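Local coordinates for protein EST1E (Clostridium proteoclasticum, PDB 2WTN) that probably hydrolyses ferulate esters as a serine esterase of the alpha/beta hydrolase fold, and holds ferulic acid in its binding pocket, at residues B[15-20]-B[58-63]; B[134-139]-B[201-206]; B[145-150]-B[160-165]. All coordinates share one frame; numbering follows the deposited sequence.

Contact 1: residues B[15-20]-B[58-63]; sequences AYLDMP and ATLRAD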
loop_
_atom_site.group_PDB
_atom_site.type_symbol
_atom_site.label_atom_id
_atom_site.label_comp_id
_atom_site.label_asym_id
_atom_site.label_seq_id
_atom_site.Cartn_x
_atom_site.Cartn_y
_atom_site.Cartn_z
ATOM N N ALA B 15 -4.240 -6.336 -20.144
ATOM C CA ALA B 15 -4.956 -7.540 -19.747
ATOM C C ALA B 15 -5.553 -8.332 -20.943
ATOM O O ALA B 15 -5.677 -7.807 -22.045
ATOM C CB ALA B 15 -6.064 -7.147 -18.772
ATOM N N TYR B 16 -5.938 -9.576 -20.663
ATOM C CA TYR B 16 -6.531 -10.508 -21.570
ATOM C C TYR B 16 -7.775 -11.028 -20.874
ATOM O O TYR B 16 -7.682 -11.569 -19.761
ATOM C CB TYR B 16 -5.628 -11.717 -21.857
ATOM C CG TYR B 16 -4.257 -11.358 -22.356
ATOM C CD1 TYR B 16 -4.047 -11.007 -23.673
ATOM C CD2 TYR B 16 -3.193 -11.297 -21.508
ATOM C CE1 TYR B 16 -2.778 -10.597 -24.124
ATOM C CE2 TYR B 16 -1.941 -10.928 -21.943
ATOM C CZ TYR B 16 -1.726 -10.573 -23.255
ATOM O OH TYR B 16 -0.439 -10.164 -23.662
ATOM N N LEU B 17 -8.919 -10.863 -21.560
ATOM C CA LEU B 17 -10.170 -11.449 -21.226
ATOM C C LEU B 17 -10.435 -12.555 -22.202
ATOM O O LEU B 17 -10.577 -12.314 -23.425
ATOM C CB LEU B 17 -11.296 -10.431 -21.298
ATOM C CG LEU B 17 -12.629 -11.076 -20.907
ATOM C CD1 LEU B 17 -12.725 -11.293 -19.397
ATOM C CD2 LEU B 17 -13.701 -10.115 -21.286
ATOM N N ASP B 18 -10.492 -13.771 -21.679
ATOM C CA ASP B 18 -10.855 -14.911 -22.471
ATOM C C ASP B 18 -12.148 -15.513 -21.930
ATOM O O ASP B 18 -12.300 -15.753 -20.733
ATOM C CB ASP B 18 -9.727 -15.931 -22.473
ATOM C CG ASP B 18 -8.448 -15.401 -23.141
ATOM O OD1 ASP B 18 -8.330 -15.536 -24.366
ATOM O OD2 ASP B 18 -7.542 -14.878 -22.464
ATOM N N MET B 19 -13.098 -15.719 -22.849
ATOM C CA MET B 19 -14.403 -16.246 -22.554
ATOM C C MET B 19 -14.421 -17.790 -22.647
ATOM O O MET B 19 -13.546 -18.410 -23.253
ATOM C CB MET B 19 -15.443 -15.614 -23.489
ATOM C CG MET B 19 -15.504 -14.102 -23.433
ATOM S SD MET B 19 -16.087 -13.372 -21.841
ATOM C CE MET B 19 -17.399 -14.458 -21.408
ATOM N N PRO B 20 -15.380 -18.433 -21.966
ATOM C CA PRO B 20 -15.466 -19.890 -21.964
ATOM C C PRO B 20 -15.865 -20.567 -23.295
ATOM O O PRO B 20 -15.775 -21.829 -23.394
ATOM C CB PRO B 20 -16.568 -20.171 -20.931
ATOM C CG PRO B 20 -16.714 -19.024 -20.208
ATOM C CD PRO B 20 -16.414 -17.876 -21.096
ATOM N N ALA B 58 -14.931 -17.576 -17.471
ATOM C CA ALA B 58 -14.077 -16.530 -18.051
ATOM C C ALA B 58 -12.791 -16.217 -17.192
ATOM O O ALA B 58 -12.735 -16.404 -15.934
ATOM C CB ALA B 58 -14.841 -15.282 -18.344
ATOM N N THR B 59 -11.744 -15.805 -17.921
ATOM C CA THR B 59 -10.458 -15.463 -17.295
ATOM C C THR B 59 -10.093 -14.061 -17.636
ATOM O O THR B 59 -10.353 -13.563 -18.733
ATOM C CB THR B 59 -9.378 -16.412 -17.614
ATOM O OG1 THR B 59 -9.114 -16.391 -19.032
ATOM C CG2 THR B 59 -9.762 -17.733 -17.129
ATOM N N LEU B 60 -9.592 -13.358 -16.636
ATOM C CA LEU B 60 -9.007 -12.060 -16.878
ATOM C C LEU B 60 -7.588 -12.062 -16.370
ATOM O O LEU B 60 -7.363 -11.943 -15.123
ATOM C CB LEU B 60 -9.880 -11.000 -16.204
ATOM C CG LEU B 60 -9.416 -9.576 -16.435
ATOM C CD1 LEU B 60 -9.496 -9.194 -17.860
ATOM C CD2 LEU B 60 -10.307 -8.657 -15.647
ATOM N N ARG B 61 -6.632 -12.289 -17.268
ATOM C CA ARG B 61 -5.233 -12.242 -16.915
ATOM C C ARG B 61 -4.727 -10.816 -16.996
ATOM O O ARG B 61 -4.989 -10.101 -17.989
ATOM C CB ARG B 61 -4.373 -13.108 -17.795
ATOM C CG ARG B 61 -4.750 -14.514 -17.858
ATOM C CD ARG B 61 -3.943 -15.141 -19.030
ATOM N NE ARG B 61 -4.587 -14.905 -20.314
ATOM C CZ ARG B 61 -3.945 -15.006 -21.480
ATOM N NH1 ARG B 61 -2.642 -15.301 -21.546
ATOM N NH2 ARG B 61 -4.623 -14.821 -22.593
ATOM N N ALA B 62 -4.047 -10.352 -15.963
ATOM C CA ALA B 62 -3.559 -8.985 -15.986
ATOM C C ALA B 62 -2.080 -8.853 -15.701
ATOM O O ALA B 62 -1.572 -9.444 -14.752
ATOM C CB ALA B 62 -4.362 -8.093 -15.002
ATOM N N ASP B 63 -1.385 -8.076 -16.550
ATOM C CA ASP B 63 -0.024 -7.677 -16.310
ATOM C C ASP B 63 0.032 -6.527 -15.268
ATOM O O ASP B 63 -0.540 -5.459 -15.464
ATOM C CB ASP B 63 0.675 -7.246 -17.576
ATOM C CG ASP B 63 0.907 -8.386 -18.560
ATOM O OD1 ASP B 63 0.901 -9.595 -18.215
ATOM O OD2 ASP B 63 1.187 -8.053 -19.734
HETATM O O HOH W 1 -7.603 -14.518 -19.938
HETATM O O HOH W 2 1.408 -10.023 -21.674
#

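Contact 2: residues B[134-139]-B[201-206]; sequences AAMIPE and EAVPYE. With FER (3-(4-hydroxy-3-methoxyphenyl)-2-propenoic acid), chain H.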
loop_
_atom_site.group_PDB
_atom_site.type_symbol
_atom_site.label_atom_id
_atom_site.label_comp_id
_atom_site.label_asym_id
_atom_site.label_seq_id
_atom_site.Cartn_x
_atom_site.Cartn_y
_atom_site.Cartn_z
ATOM N N ALA B 134 4.426 -16.844 -2.976
ATOM C CA ALA B 134 5.671 -16.304 -2.391
ATOM C C ALA B 134 5.373 -15.534 -1.138
ATOM O O ALA B 134 5.723 -14.338 -0.995
ATOM C CB ALA B 134 6.392 -15.382 -3.415
ATOM N N ALA B 135 4.671 -16.204 -0.229
ATOM C CA ALA B 135 4.065 -15.525 0.886
ATOM C C ALA B 135 5.021 -15.235 2.023
ATOM O O ALA B 135 4.658 -14.431 2.873
ATOM C CB ALA B 135 2.884 -16.283 1.388
ATOM N N MET B 136 6.265 -15.718 1.907
ATOM C CA MET B 136 7.374 -15.370 2.805
ATOM C C MET B 136 8.084 -14.054 2.443
ATOM O O MET B 136 8.900 -13.586 3.182
ATOM C CB MET B 136 8.416 -16.490 2.793
ATOM C CG MET B 136 9.331 -16.562 1.548
ATOM S SD MET B 136 8.506 -16.850 -0.048
ATOM C CE MET B 136 9.945 -16.485 -1.064
ATOM N N ILE B 137 7.732 -13.442 1.321
ATOM C CA ILE B 137 8.429 -12.243 0.905
ATOM C C ILE B 137 8.451 -11.163 2.027
ATOM O O ILE B 137 9.511 -10.545 2.253
ATOM C CB ILE B 137 7.850 -11.679 -0.444
ATOM C CG1 ILE B 137 8.337 -12.501 -1.655
ATOM C CG2 ILE B 137 8.144 -10.133 -0.606
ATOM C CD1 ILE B 137 7.557 -12.185 -2.992
ATOM N N PRO B 138 7.315 -10.842 2.645
ATOM C CA PRO B 138 7.455 -9.785 3.705
ATOM C C PRO B 138 8.366 -10.177 4.878
ATOM O O PRO B 138 9.178 -9.333 5.316
ATOM C CB PRO B 138 6.020 -9.518 4.142
ATOM C CG PRO B 138 5.197 -9.881 2.912
ATOM C CD PRO B 138 5.901 -11.104 2.336
ATOM N N GLU B 139 8.320 -11.449 5.288
ATOM C CA GLU B 139 9.162 -11.937 6.396
ATOM C C GLU B 139 10.640 -11.869 6.011
ATOM O O GLU B 139 11.426 -11.365 6.809
ATOM C CB GLU B 139 8.784 -13.387 6.849
ATOM C CG GLU B 139 9.555 -13.862 8.193
ATOM C CD GLU B 139 9.387 -12.836 9.463
ATOM O OE1 GLU B 139 10.420 -12.446 10.129
ATOM O OE2 GLU B 139 8.231 -12.396 9.792
ATOM N N GLU B 201 12.396 -24.589 -5.856
ATOM C CA GLU B 201 13.635 -23.827 -5.888
ATOM C C GLU B 201 13.598 -22.381 -5.327
ATOM O O GLU B 201 14.597 -21.903 -4.757
ATOM C CB GLU B 201 13.994 -23.783 -7.384
ATOM C CG GLU B 201 12.695 -24.087 -8.340
ATOM C CD GLU B 201 12.788 -23.434 -9.675
ATOM O OE1 GLU B 201 12.405 -24.071 -10.678
ATOM O OE2 GLU B 201 13.262 -22.265 -9.739
ATOM N N ALA B 202 12.452 -21.700 -5.504
ATOM C CA ALA B 202 12.344 -20.269 -5.274
ATOM C C ALA B 202 11.571 -19.942 -4.009
ATOM O O ALA B 202 11.859 -18.952 -3.333
ATOM C CB ALA B 202 11.692 -19.622 -6.458
ATOM N N VAL B 203 10.618 -20.784 -3.658
ATOM C CA VAL B 203 9.694 -20.482 -2.605
ATOM C C VAL B 203 9.479 -21.763 -1.832
ATOM O O VAL B 203 8.910 -22.703 -2.352
ATOM C CB VAL B 203 8.332 -19.982 -3.198
ATOM C CG1 VAL B 203 7.350 -19.767 -2.123
ATOM C CG2 VAL B 203 8.525 -18.694 -4.038
ATOM N N PRO B 204 9.908 -21.804 -0.575
ATOM C CA PRO B 204 9.761 -23.087 0.146
ATOM C C PRO B 204 8.338 -23.623 0.335
ATOM O O PRO B 204 7.463 -22.974 0.919
ATOM C CB PRO B 204 10.407 -22.809 1.516
ATOM C CG PRO B 204 11.356 -21.633 1.211
ATOM C CD PRO B 204 10.552 -20.777 0.254
ATOM N N TYR B 205 8.166 -24.858 -0.126
ATOM C CA TYR B 205 6.947 -25.636 0.031
ATOM C C TYR B 205 6.296 -25.521 1.427
ATOM O O TYR B 205 5.068 -25.344 1.540
ATOM C CB TYR B 205 7.245 -27.107 -0.389
ATOM C CG TYR B 205 6.208 -28.112 0.069
ATOM C CD1 TYR B 205 5.043 -28.319 -0.680
ATOM C CD2 TYR B 205 6.382 -28.857 1.251
ATOM C CE1 TYR B 205 4.078 -29.201 -0.279
ATOM C CE2 TYR B 205 5.402 -29.779 1.667
ATOM C CZ TYR B 205 4.246 -29.933 0.882
ATOM O OH TYR B 205 3.218 -30.789 1.221
ATOM N N GLU B 206 7.106 -25.624 2.488
ATOM C CA GLU B 206 6.611 -25.808 3.882
ATOM C C GLU B 206 5.788 -24.629 4.377
ATOM O O GLU B 206 4.894 -24.754 5.235
ATOM C CB GLU B 206 7.819 -26.066 4.831
ATOM C CG GLU B 206 7.556 -27.116 5.973
ATOM C CD GLU B 206 7.152 -28.556 5.454
ATOM O OE1 GLU B 206 7.857 -29.137 4.557
ATOM O OE2 GLU B 206 6.142 -29.093 5.970
HETATM C C4 FER H . 12.489 -13.808 -3.549
HETATM C C5 FER H . 11.903 -15.038 -3.847
HETATM C C6 FER H . 10.813 -15.109 -4.715
HETATM C C3 FER H . 11.964 -12.640 -4.128
HETATM C C2 FER H . 10.847 -12.715 -4.997
HETATM C C1 FER H . 10.278 -13.951 -5.295
HETATM C C10 FER H . 11.696 -10.365 -4.347
HETATM C C7 FER H . 9.174 -13.996 -6.123
HETATM C C8 FER H . 9.157 -14.893 -7.169
HETATM C C9 FER H . 8.073 -14.997 -8.097
HETATM O O1 FER H . 7.053 -14.266 -7.973
HETATM O O2 FER H . 8.227 -15.831 -9.036
HETATM O O4 FER H . 13.557 -13.756 -2.698
HETATM O O3 FER H . 12.550 -11.426 -3.860
#

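Contact 3: residues B[145-150]-B[160-165]; sequences ELLGLK and LDAWDG. With FER (3-(4-hydroxy-3-methoxyphenyl)-2-propenoic acid), chain H.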
loop_
_atom_site.group_PDB
_atom_site.type_symbol
_atom_site.label_atom_id
_atom_site.label_comp_id
_atom_site.label_asym_id
_atom_site.label_seq_id
_atom_site.Cartn_x
_atom_site.Cartn_y
_atom_site.Cartn_z
ATOM N N GLU B 145 16.976 -10.787 3.671
ATOM C CA GLU B 145 17.397 -11.921 2.848
ATOM C C GLU B 145 16.607 -12.092 1.574
ATOM O O GLU B 145 16.001 -13.087 1.365
ATOM C CB GLU B 145 17.316 -13.185 3.673
ATOM C CG GLU B 145 18.132 -13.017 4.927
ATOM C CD GLU B 145 18.297 -14.262 5.732
ATOM O OE1 GLU B 145 19.049 -14.177 6.717
ATOM O OE2 GLU B 145 17.736 -15.328 5.368
ATOM N N LEU B 146 16.649 -11.142 0.690
ATOM C CA LEU B 146 15.778 -11.188 -0.481
ATOM C C LEU B 146 16.728 -11.397 -1.635
ATOM O O LEU B 146 17.816 -10.892 -1.591
ATOM C CB LEU B 146 15.060 -9.842 -0.530
ATOM C CG LEU B 146 13.647 -9.573 -0.998
ATOM C CD1 LEU B 146 12.580 -10.556 -0.466
ATOM C CD2 LEU B 146 13.331 -8.117 -0.577
ATOM N N LEU B 147 16.346 -12.211 -2.612
ATOM C CA LEU B 147 17.031 -12.360 -3.882
ATOM C C LEU B 147 18.471 -12.945 -3.881
ATOM O O LEU B 147 19.333 -12.551 -4.715
ATOM C CB LEU B 147 17.013 -11.029 -4.619
ATOM C CG LEU B 147 15.636 -10.405 -4.975
ATOM C CD1 LEU B 147 15.778 -8.944 -5.384
ATOM C CD2 LEU B 147 14.985 -11.244 -6.076
ATOM N N GLY B 148 18.727 -13.880 -2.970
ATOM C CA GLY B 148 20.124 -14.386 -2.718
ATOM C C GLY B 148 21.096 -13.370 -2.127
ATOM O O GLY B 148 22.348 -13.554 -2.236
ATOM N N LEU B 149 20.558 -12.268 -1.562
ATOM C CA LEU B 149 21.376 -11.151 -1.026
ATOM C C LEU B 149 21.191 -11.143 0.452
ATOM O O LEU B 149 20.176 -11.679 0.949
ATOM C CB LEU B 149 20.923 -9.791 -1.536
ATOM C CG LEU B 149 20.842 -9.607 -3.050
ATOM C CD1 LEU B 149 20.186 -8.302 -3.334
ATOM C CD2 LEU B 149 22.208 -9.683 -3.713
ATOM N N LYS B 150 22.181 -10.577 1.158
ATOM C CA LYS B 150 22.054 -10.242 2.534
ATOM C C LYS B 150 22.328 -8.720 2.706
ATOM O O LYS B 150 23.339 -8.214 2.248
ATOM C CB LYS B 150 22.959 -11.095 3.413
ATOM C CG LYS B 150 22.955 -10.666 4.924
ATOM C CD LYS B 150 21.621 -10.985 5.664
ATOM C CE LYS B 150 21.388 -9.936 6.676
ATOM N NZ LYS B 150 20.135 -9.966 7.417
ATOM N N LEU B 160 18.829 -2.868 -5.284
ATOM C CA LEU B 160 19.256 -4.248 -5.187
ATOM C C LEU B 160 19.357 -4.865 -6.548
ATOM O O LEU B 160 18.517 -4.595 -7.401
ATOM C CB LEU B 160 18.238 -5.105 -4.452
ATOM C CG LEU B 160 17.903 -4.703 -3.029
ATOM C CD1 LEU B 160 17.057 -5.838 -2.402
ATOM C CD2 LEU B 160 19.187 -4.562 -2.322
ATOM N N ASP B 161 20.338 -5.749 -6.738
ATOM C CA ASP B 161 20.374 -6.569 -7.966
ATOM C C ASP B 161 19.333 -7.704 -8.003
ATOM O O ASP B 161 19.148 -8.474 -7.040
ATOM C CB ASP B 161 21.797 -7.073 -8.232
ATOM C CG ASP B 161 22.797 -5.891 -8.475
ATOM O OD1 ASP B 161 22.383 -4.859 -9.070
ATOM O OD2 ASP B 161 23.990 -5.983 -8.021
ATOM N N ALA B 162 18.609 -7.784 -9.114
ATOM C CA ALA B 162 17.535 -8.772 -9.235
ATOM C C ALA B 162 17.892 -9.754 -10.339
ATOM O O ALA B 162 19.057 -9.837 -10.759
ATOM C CB ALA B 162 16.143 -8.092 -9.471
ATOM N N TRP B 163 16.892 -10.499 -10.797
ATOM C CA TRP B 163 17.102 -11.575 -11.739
ATOM C C TRP B 163 17.546 -10.995 -13.083
ATOM O O TRP B 163 16.927 -10.096 -13.599
ATOM C CB TRP B 163 15.810 -12.441 -11.871
ATOM C CG TRP B 163 15.314 -13.071 -10.510
ATOM C CD1 TRP B 163 15.987 -13.080 -9.317
ATOM C CD2 TRP B 163 14.079 -13.775 -10.268
ATOM N NE1 TRP B 163 15.242 -13.707 -8.337
ATOM C CE2 TRP B 163 14.064 -14.142 -8.888
ATOM C CE3 TRP B 163 12.975 -14.112 -11.075
ATOM C CZ2 TRP B 163 13.013 -14.839 -8.307
ATOM C CZ3 TRP B 163 11.920 -14.817 -10.501
ATOM C CH2 TRP B 163 11.949 -15.181 -9.122
ATOM N N ASP B 164 18.686 -11.487 -13.582
ATOM C CA ASP B 164 19.110 -11.370 -15.000
ATOM C C ASP B 164 19.397 -9.974 -15.411
ATOM O O ASP B 164 18.861 -9.503 -16.425
ATOM C CB ASP B 164 18.070 -12.006 -15.918
ATOM C CG ASP B 164 17.791 -13.472 -15.528
ATOM O OD1 ASP B 164 18.779 -14.280 -15.586
ATOM O OD2 ASP B 164 16.617 -13.793 -15.131
ATOM N N GLY B 165 20.240 -9.317 -14.616
ATOM C CA GLY B 165 20.570 -7.900 -14.830
ATOM C C GLY B 165 19.514 -6.834 -14.463
ATOM O O GLY B 165 19.751 -5.595 -14.634
HETATM C C4 FER H . 12.489 -13.808 -3.549
HETATM C C5 FER H . 11.903 -15.038 -3.847
HETATM C C6 FER H . 10.813 -15.109 -4.715
HETATM C C3 FER H . 11.964 -12.640 -4.128
HETATM C C2 FER H . 10.847 -12.715 -4.997
HETATM C C1 FER H . 10.278 -13.951 -5.295
HETATM C C10 FER H . 11.696 -10.365 -4.347
HETATM C C7 FER H . 9.174 -13.996 -6.123
HETATM C C8 FER H . 9.157 -14.893 -7.169
HETATM C C9 FER H . 8.073 -14.997 -8.097
HETATM O O1 FER H . 7.053 -14.266 -7.973
HETATM O O2 FER H . 8.227 -15.831 -9.036
HETATM O O4 FER H . 13.557 -13.756 -2.698
HETATM O O3 FER H . 12.550 -11.426 -3.860
#

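Contact 1: residues B[15-20]-B[58-63]
Ala15 to Asp18 run antiparallel to Thr59 to Ala62, the two strand axes 4.6 Å apart at 170°, with Tyr16–Arg61 and Asp18–Thr59 as hydrogen-bonded pairs and Ala15–Ala62 and Leu17–Leu60 as non-hydrogen-bonded pairs. Each hydrogen-bonded pair makes two backbone bonds, of which Arg61 N to Tyr16 O is 2.8 Å long. CA-H...O contacts fill the intervals, such as Leu60 CA to Tyr16 O.

On the face bearing Tyr16, Asp18, Thr59 and Arg61 the interaction is polar. The arginine chain bends at CG–CD (chi3 -83°) and turns its guanidinium back across the neighbouring strand, where Tyr16 CG lies 3.5 Å above one face of it, offset toward the rim, with ring and guanidinium planes 27° apart. Asp18 OD2 meets the edge of the same group, 2.9 Å from Arg61 NH2. This salt bridge uses the syn side of the carboxylate and leaves its plane only modestly. A water also lies at that edge, accepting from Arg61 NE and within hydrogen-bonding distance of Tyr16 O, Asp18 OD2 and Thr59 OG1, more partners than it may be able to serve at once, while Arg61 NH1 bonds to Ser40 O. Edge bonds and the ring together fix the rotation of the guanidinium. A second water links Tyr16 OH to Asp63 OD2.

The opposite face is apolar: Leu60 CD1 is 4.1 Å from both Ala15 CB and Leu17 CB.

Strand 11-18 continues the sheet to strand 3-8 through Ala15 and Met4, and strand 58-62 continues it to strand 27-33. Helix 43-54 packs on Thr59 and Arg61, whereas Val89 of helix 79-93 touches Leu60 and Ala62.

Contact 2: residues B[134-139]-B[201-206]
Met136 and Ala202 meet beside the aromatic ring of the bound ferulic acid, approaching it in different ways. Met136 CE lies to one side of the ring plane, beyond the rim and 3.7 Å from FER C5; Ile137 CD1 comes up on that same side, 3.9 Å from FER C2. Ala202 O is level with the ring, 3.9 Å from FER C5, and Leu147 CD2 stands on the other side.

This is the pocket of an alpha/beta hydrolase, where the loops following strands 125-131 and 192-197 come together. The first makes a type I beta turn from Ala134 to Ile137, closed by Ile137 N to Ala134 O, and leads into helix 137-143. The second follows Asp200, whose OD1 accepts from the backbone N of both Ala202 and Val203. Asp200, His228 and Ser108 have the geometry of a catalytic triad, so these two bonds probably help position its acid. Ala134 lies against the likely nucleophile as well, through a backbone bond to Ser108.

Between the loops the contacts are van der Waals, mostly between apolar side chains. Met136 places CG between its backbone N and carbonyl carbon (chi1 76°), the crowded position, and then bends at CB–CG, which carries the thioether across the gap to Val203; its methyl continues on to the ligand. Both branches of Val203 meet both residues: CG1 touches the sulfur and Ala134 CA, and CG2 the Met136 methyl and the alanine methyl. On the outer flank, Met136 SD reaches the proline ring at Pro204 CD, 4.4 Å away.

Contact 3: residues B[145-150]-B[160-165]
Leu147 is the main bridge of this contact, touching Leu160, Asp161, Ala162 and Trp163 through its two methyl branches. Its contacts with them are apolar or van der Waals. CD1 points to strand 159-161 and the residue after it, lying 3.8 Å from Asp161 O and 4.2 Å from Ala162 CB. CD2 goes to the indole, 3.4 Å from Trp163 NE1, in an oblique approach with the two side chains crossing at about a right angle. Leu149 adds a second patch farther out, its CD1 resting on Leu160 CB at 3.9 Å and near both methyls of that leucine.

Hydrogen bonding belongs to the turn and to the ligand. Leu149 N donates to Leu146 O, closing a type I' beta turn in which Leu147 and Gly148 both have positive phi. The backbone N of Leu147 is thereby turned to the bound ferulic acid and donates to its phenolic FER O4 over 3.2 Å, nearly straight at 163°.

Contacts with the rest of the ligand are van der Waals. Leu146 CD1 and Leu147 CD2 both approach the methoxy oxygen FER O3, the latter at 3.3 Å. With CG anti to the carbonyl carbon (chi1 -58°), the indole of Trp163 is carried toward Leu147 and the propenoate arm, where CH2 lies 3.4 Å from FER C8, again obliquely. Phe36 meets the indole edge-to-face.

Inserted between core strands 125-131 and 192-197, the two segments belong to a small cap of the kind many alpha/beta hydrolases carry over the substrate pocket, here bordering the aromatic end of the ferulate through Leu146 and Leu147 and the propenoate arm through Trp163.

Contacts 2 and 3 form one site, whereas contact 1 belongs to the sheet on the opposite side of the chain's centre. The centres of contacts 2 and 3 are 15 Å apart, and they touch where Ile137 O meets Leu146 CD1 at 4.1 Å; along the chain, contact 3 is nested within the loop that contact 2 closes. Both border the ferulic acid, which also bonds to the backbone N of Phe36 and Gln109, a probable oxyanion hole, and to His228 NE2. Contact 1 lies with its centre 27 Å from that of contact 2 and 31 Å from that of contact 3; the nearest atoms are about 15 Å and 14 Å away respectively.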